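Local coordinates for protein predicted acetamidase/formamidase (PDB 3TKK) that probably hydrolyses carbon-nitrogen bonds in linear amides, as expected of an acetamidase/formamidase, and binds zinc and calcium ions, at residues N157-L162 against D191-V196; E235-A240 against A273-V278. All blocks are in the same frame, centred on the assembly; numbering follows the deposited sequence.

Contact 1. Residues N157-L162 against D191-V196; sequences NMDTTL and DGEVGV. With CA (calcium ion), chain G.
Glu193 and Asp159 meet through their carboxylates, and their torsions set this up. Glu193 runs extended, with CG anti to its backbone N (chi1 -167°). Asp159 turns its CG anti to the carbonyl carbon (chi1 -72°). This brings Asp159 OD2 within 2.6 Å of Glu193 OE1. The two carboxylate planes are almost perpendicular, 88° apart. Asp159 also grips the calcium ion with both oxygens, OD1 at 2.3 Å and OD2 at 2.6 Å. Asn157 OD1 binds the same ion at 2.3 Å. Three waters and Asp184 complete the shell. One of these waters donates to Glu193 OE2 at 2.6 Å, so Glu193 belongs to the second shell of the calcium ion.

The other end of the contact is simpler. Thr161 OG1 donates to Asp191 OD1 at 2.8 Å. It comes from the syn side, somewhat out of the carboxylate plane. A water sits between the two loops, 2.7 Å from Asp159 O and 2.8 Å from Asp191 OD1. Asp191 OD2 forms a salt bridge with Arg286, and Asp191 N bonds to Asn272 OD1 of the second subunit.

Asp184 binds both calcium and zinc, so the contact sits beside a zinc-calcium pair. It supplies part of the calcium shell through Asn157 and Asp159, and a calcium-bound water ties Glu193 to that shell.

Contact 2. Residues E235-A240 against A273-V278; sequences ESLDKA and AQISQV
Leu237 carries this contact with its two methyl groups. Leu237 CD2 meets Val278 CG1 at 3.6 Å and Ile275 CD1 at 3.8 Å. Leu237 CD1 lies 4.1 Å from Ile275 CG1. The leucine crosses Ile275 at about a right angle and Val278 more obliquely. Val278 CG1 is anti to the carbonyl carbon (chi1 -59°), and this is the methyl that touches Leu237. The packing is purely apolar, with no hydrogen bond across the segments. The second subunit adds to this tight side. Its Ile275 packs on Ile275, and Leu237 N and Asp238 OD1 bond reciprocally with Asp238 OD1 and Leu237 N of that subunit.

Strand 272-277 is outermost in a mixed sheet within this chain, and helix 237-255 begins against it. A classic beta bulge interrupts the strand at Ser276 and Gln277, which share Thr284 as their partner on strand 283-290. Gln277 points its CB away from the helix, and its NE2 bonds to Leu282 O. Ser236 is the N-cap of the helix. Ser236 OG accepts from Lys239 N at 3.0 Å, nearly straight at 169°.

The outer side of the helix start is looser. Glu235 and Lys239 are exposed there and do not touch the strand.

How the contacts relate
Contact 1 lies nearer the centre of the chain and joins two loops at the metal site. Contact 2 lies farther out, where a helix start meets a strand that is outermost within this chain and bonded onward to the second subunit. Both are buried; in contact 1 Thr161 is partly exposed, and at contact 2 the exposed residues lie on the helix start, away from the strand. Segment 273-278 links them: Ser276 O probably accepts a hydrogen bond from Gly192 N, and Ser276 OG probably bonds to Thr160 OG1. Arg286 also serves both, reaching Asp191, Gln274 and Ser276. Contact 1 works by carboxylates, metal and water, whereas contact 2 works by methyl groups.

Contact 1. Residues N157-L162 against D191-V196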
loop_
_atom_site.group_PDB
_atom_site.type_symbol
_atom_site.label_atom_id
_atom_site.label_comp_id
_atom_site.label_asym_id
_atom_site.label_seq_id
_atom_site.Cartn_x
_atom_site.Cartn_y
_atom_site.Cartn_z
ATOM N N ASN A 157 0.104 -7.802 16.861
ATOM C CA ASN A 157 -0.604 -8.398 15.677
ATOM C C ASN A 157 -0.588 -7.353 14.553
ATOM O O ASN A 157 -1.604 -6.722 14.202
ATOM C CB ASN A 157 -2.054 -8.652 16.051
ATOM C CG ASN A 157 -2.806 -9.471 15.006
ATOM O OD1 ASN A 157 -2.247 -10.126 14.155
ATOM N ND2 ASN A 157 -4.137 -9.411 15.086
ATOM N N MET A 158 0.560 -7.212 13.985
ATOM C CA MET A 158 0.785 -6.249 12.930
ATOM C C MET A 158 0.474 -6.784 11.499
ATOM O O MET A 158 0.448 -5.970 10.597
ATOM C CB MET A 158 2.251 -5.813 12.955
ATOM C CG MET A 158 2.762 -5.242 14.219
ATOM S SD MET A 158 4.476 -4.648 14.116
ATOM C CE MET A 158 5.256 -6.228 14.386
ATOM N N ASP A 159 0.378 -8.130 11.306
ATOM C CA ASP A 159 -0.005 -8.797 10.033
ATOM C C ASP A 159 0.626 -8.061 8.891
ATOM O O ASP A 159 -0.031 -7.618 7.897
ATOM C CB ASP A 159 -1.511 -8.937 9.820
ATOM C CG ASP A 159 -2.167 -10.001 10.764
ATOM O OD1 ASP A 159 -1.530 -10.927 11.324
ATOM O OD2 ASP A 159 -3.317 -9.745 11.171
ATOM N N THR A 160 1.957 -8.025 8.973
ATOM C CA THR A 160 2.777 -7.395 7.958
ATOM C C THR A 160 3.533 -8.368 7.047
ATOM O O THR A 160 4.369 -9.137 7.551
ATOM C CB THR A 160 3.725 -6.355 8.685
ATOM O OG1 THR A 160 2.902 -5.283 9.259
ATOM C CG2 THR A 160 4.711 -5.811 7.649
ATOM N N THR A 161 3.310 -8.335 5.698
ATOM C CA THR A 161 3.726 -9.365 4.826
ATOM C C THR A 161 5.240 -9.283 4.739
ATOM O O THR A 161 5.875 -10.286 4.474
ATOM C CB THR A 161 3.191 -9.076 3.321
ATOM O OG1 THR A 161 3.370 -7.654 3.079
ATOM C CG2 THR A 161 1.547 -9.462 3.266
ATOM N N LEU A 162 5.831 -8.117 5.011
ATOM C CA LEU A 162 7.292 -8.028 4.961
ATOM C C LEU A 162 8.036 -8.987 6.013
ATOM O O LEU A 162 9.234 -9.077 5.960
ATOM C CB LEU A 162 7.730 -6.541 5.205
ATOM C CG LEU A 162 7.164 -5.452 4.209
ATOM C CD1 LEU A 162 7.821 -4.058 4.563
ATOM C CD2 LEU A 162 7.409 -6.002 2.768
ATOM N N ASP A 191 -1.686 -7.904 1.452
ATOM C CA ASP A 191 -1.651 -6.693 2.264
ATOM C C ASP A 191 -3.100 -6.272 2.455
ATOM O O ASP A 191 -3.985 -6.346 1.502
ATOM C CB ASP A 191 -0.998 -5.447 1.544
ATOM C CG ASP A 191 0.562 -5.395 1.736
ATOM O OD1 ASP A 191 1.108 -6.040 2.683
ATOM O OD2 ASP A 191 1.248 -4.742 0.939
ATOM N N GLY A 192 -3.360 -5.836 3.675
ATOM C CA GLY A 192 -4.791 -5.454 4.028
ATOM C C GLY A 192 -5.575 -6.630 4.725
ATOM O O GLY A 192 -6.462 -6.418 5.614
ATOM N N GLU A 193 -5.263 -7.828 4.321
ATOM C CA GLU A 193 -5.835 -9.059 4.991
ATOM C C GLU A 193 -7.360 -8.972 4.969
ATOM O O GLU A 193 -8.033 -9.179 6.055
ATOM C CB GLU A 193 -5.330 -9.227 6.467
ATOM C CG GLU A 193 -5.685 -10.700 7.025
ATOM C CD GLU A 193 -5.030 -10.863 8.392
ATOM O OE1 GLU A 193 -4.865 -9.765 9.046
ATOM O OE2 GLU A 193 -4.675 -12.027 8.779
ATOM N N VAL A 194 -7.956 -8.668 3.786
ATOM C CA VAL A 194 -9.338 -7.992 3.869
ATOM C C VAL A 194 -10.476 -8.974 4.132
ATOM O O VAL A 194 -11.631 -8.558 4.416
ATOM C CB VAL A 194 -9.635 -7.152 2.534
ATOM C CG1 VAL A 194 -8.595 -5.988 2.271
ATOM C CG2 VAL A 194 -9.677 -8.093 1.234
ATOM N N GLY A 195 -10.202 -10.267 4.042
ATOM C CA GLY A 195 -11.238 -11.274 4.386
ATOM C C GLY A 195 -11.284 -11.536 5.908
ATOM O O GLY A 195 -12.133 -12.238 6.394
ATOM N N VAL A 196 -10.293 -10.998 6.620
ATOM C CA VAL A 196 -10.090 -11.183 8.090
ATOM C C VAL A 196 -8.881 -12.104 8.428
ATOM O O VAL A 196 -8.204 -11.952 9.480
ATOM C CB VAL A 196 -11.362 -11.560 8.875
ATOM C CG1 VAL A 196 -11.559 -13.065 9.203
ATOM C CG2 VAL A 196 -11.360 -10.827 10.302
HETATM CA CA CA G . -3.168 -11.729 12.789
HETATM O O HOH W 1 -5.459 -10.882 13.097
HETATM O O HOH W 2 0.633 -6.808 5.355
HETATM O O HOH W 3 -4.514 -13.089 11.176
HETATM O O HOH W 4 -4.375 -12.888 14.634
#

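Contact 2. Residues E235-A240 against A273-V278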
loop_
_atom_site.group_PDB
_atom_site.type_symbol
_atom_site.label_atom_id
_atom_site.label_comp_id
_atom_site.label_asym_id
_atom_site.label_seq_id
_atom_site.Cartn_x
_atom_site.Cartn_y
_atom_site.Cartn_z
ATOM N N GLU A 235 -6.309 3.709 15.227
ATOM C CA GLU A 235 -7.675 3.466 14.986
ATOM C C GLU A 235 -8.091 3.738 13.565
ATOM O O GLU A 235 -9.059 3.134 13.139
ATOM C CB GLU A 235 -8.573 4.329 15.918
ATOM C CG GLU A 235 -8.907 3.685 17.239
ATOM C CD GLU A 235 -9.274 2.122 17.309
ATOM O OE1 GLU A 235 -9.630 1.437 16.326
ATOM O OE2 GLU A 235 -9.233 1.588 18.461
ATOM N N SER A 236 -7.321 4.512 12.795
ATOM C CA SER A 236 -7.563 4.592 11.328
ATOM C C SER A 236 -6.332 4.411 10.592
ATOM O O SER A 236 -5.262 4.646 11.158
ATOM C CB SER A 236 -8.094 6.054 10.995
ATOM O OG SER A 236 -7.051 6.964 11.317
ATOM N N LEU A 237 -6.443 3.947 9.347
ATOM C CA LEU A 237 -5.343 3.854 8.415
ATOM C C LEU A 237 -4.691 5.200 8.139
ATOM O O LEU A 237 -3.473 5.269 8.044
ATOM C CB LEU A 237 -5.919 3.364 7.082
ATOM C CG LEU A 237 -5.171 2.388 6.263
ATOM C CD1 LEU A 237 -4.327 1.264 6.998
ATOM C CD2 LEU A 237 -6.063 1.707 5.206
ATOM N N ASP A 238 -5.510 6.268 8.180
ATOM C CA ASP A 238 -5.055 7.629 7.905
ATOM C C ASP A 238 -4.026 7.987 9.025
ATOM O O ASP A 238 -2.919 8.384 8.716
ATOM C CB ASP A 238 -6.178 8.654 8.048
ATOM C CG ASP A 238 -7.169 8.670 6.879
ATOM O OD1 ASP A 238 -6.807 8.491 5.760
ATOM O OD2 ASP A 238 -8.343 9.001 7.075
ATOM N N LYS A 239 -4.392 7.833 10.309
ATOM C CA LYS A 239 -3.461 8.107 11.378
ATOM C C LYS A 239 -2.281 7.097 11.235
ATOM O O LYS A 239 -1.107 7.418 11.478
ATOM C CB LYS A 239 -4.170 7.855 12.693
ATOM C CG LYS A 239 -3.893 8.853 13.762
ATOM C CD LYS A 239 -4.195 8.358 15.160
ATOM C CE LYS A 239 -4.941 9.476 16.044
ATOM N NZ LYS A 239 -4.617 9.308 17.517
ATOM N N ALA A 240 -2.577 5.831 10.953
ATOM C CA ALA A 240 -1.461 4.977 11.091
ATOM C C ALA A 240 -0.442 5.459 10.080
ATOM O O ALA A 240 0.769 5.409 10.329
ATOM C CB ALA A 240 -1.789 3.395 10.952
ATOM N N ALA A 273 3.902 4.774 0.998
ATOM C CA ALA A 273 3.032 4.456 2.109
ATOM C C ALA A 273 2.291 3.161 1.732
ATOM O O ALA A 273 1.815 3.088 0.626
ATOM C CB ALA A 273 2.076 5.587 2.263
ATOM N N GLN A 274 2.117 2.197 2.651
ATOM C CA GLN A 274 1.643 0.847 2.234
ATOM C C GLN A 274 0.749 0.415 3.392
ATOM O O GLN A 274 0.739 1.038 4.485
ATOM C CB GLN A 274 2.839 -0.077 2.061
ATOM C CG GLN A 274 3.778 0.394 0.942
ATOM C CD GLN A 274 4.824 -0.644 0.581
ATOM O OE1 GLN A 274 5.279 -1.341 1.495
ATOM N NE2 GLN A 274 5.256 -0.746 -0.740
ATOM N N ILE A 275 -0.081 -0.584 3.117
ATOM C CA ILE A 275 -1.016 -1.079 4.065
ATOM C C ILE A 275 -0.634 -2.500 4.504
ATOM O O ILE A 275 -0.274 -3.412 3.641
ATOM C CB ILE A 275 -2.442 -1.105 3.418
ATOM C CG1 ILE A 275 -3.012 0.338 3.251
ATOM C CG2 ILE A 275 -3.479 -1.826 4.322
ATOM C CD1 ILE A 275 -4.208 0.342 2.244
ATOM N N SER A 276 -0.710 -2.705 5.823
ATOM C CA SER A 276 -0.515 -4.079 6.380
ATOM C C SER A 276 -1.781 -4.755 6.607
ATOM O O SER A 276 -1.947 -5.767 5.995
ATOM C CB SER A 276 0.400 -4.143 7.589
ATOM O OG SER A 276 1.809 -3.753 7.262
ATOM N N GLN A 277 -2.733 -4.137 7.449
ATOM C CA GLN A 277 -3.980 -4.804 7.628
ATOM C C GLN A 277 -4.972 -3.794 8.017
ATOM O O GLN A 277 -4.630 -2.786 8.725
ATOM C CB GLN A 277 -3.963 -5.943 8.732
ATOM C CG GLN A 277 -3.424 -5.584 10.107
ATOM C CD GLN A 277 -4.461 -4.838 10.921
ATOM O OE1 GLN A 277 -5.684 -5.057 10.679
ATOM N NE2 GLN A 277 -4.012 -4.209 12.030
ATOM N N VAL A 278 -6.227 -4.033 7.550
ATOM C CA VAL A 278 -7.334 -3.117 7.955
ATOM C C VAL A 278 -8.418 -3.792 8.708
ATOM O O VAL A 278 -9.481 -3.261 8.843
ATOM C CB VAL A 278 -7.970 -2.489 6.694
ATOM C CG1 VAL A 278 -6.853 -1.733 5.938
ATOM C CG2 VAL A 278 -8.462 -3.636 5.699
#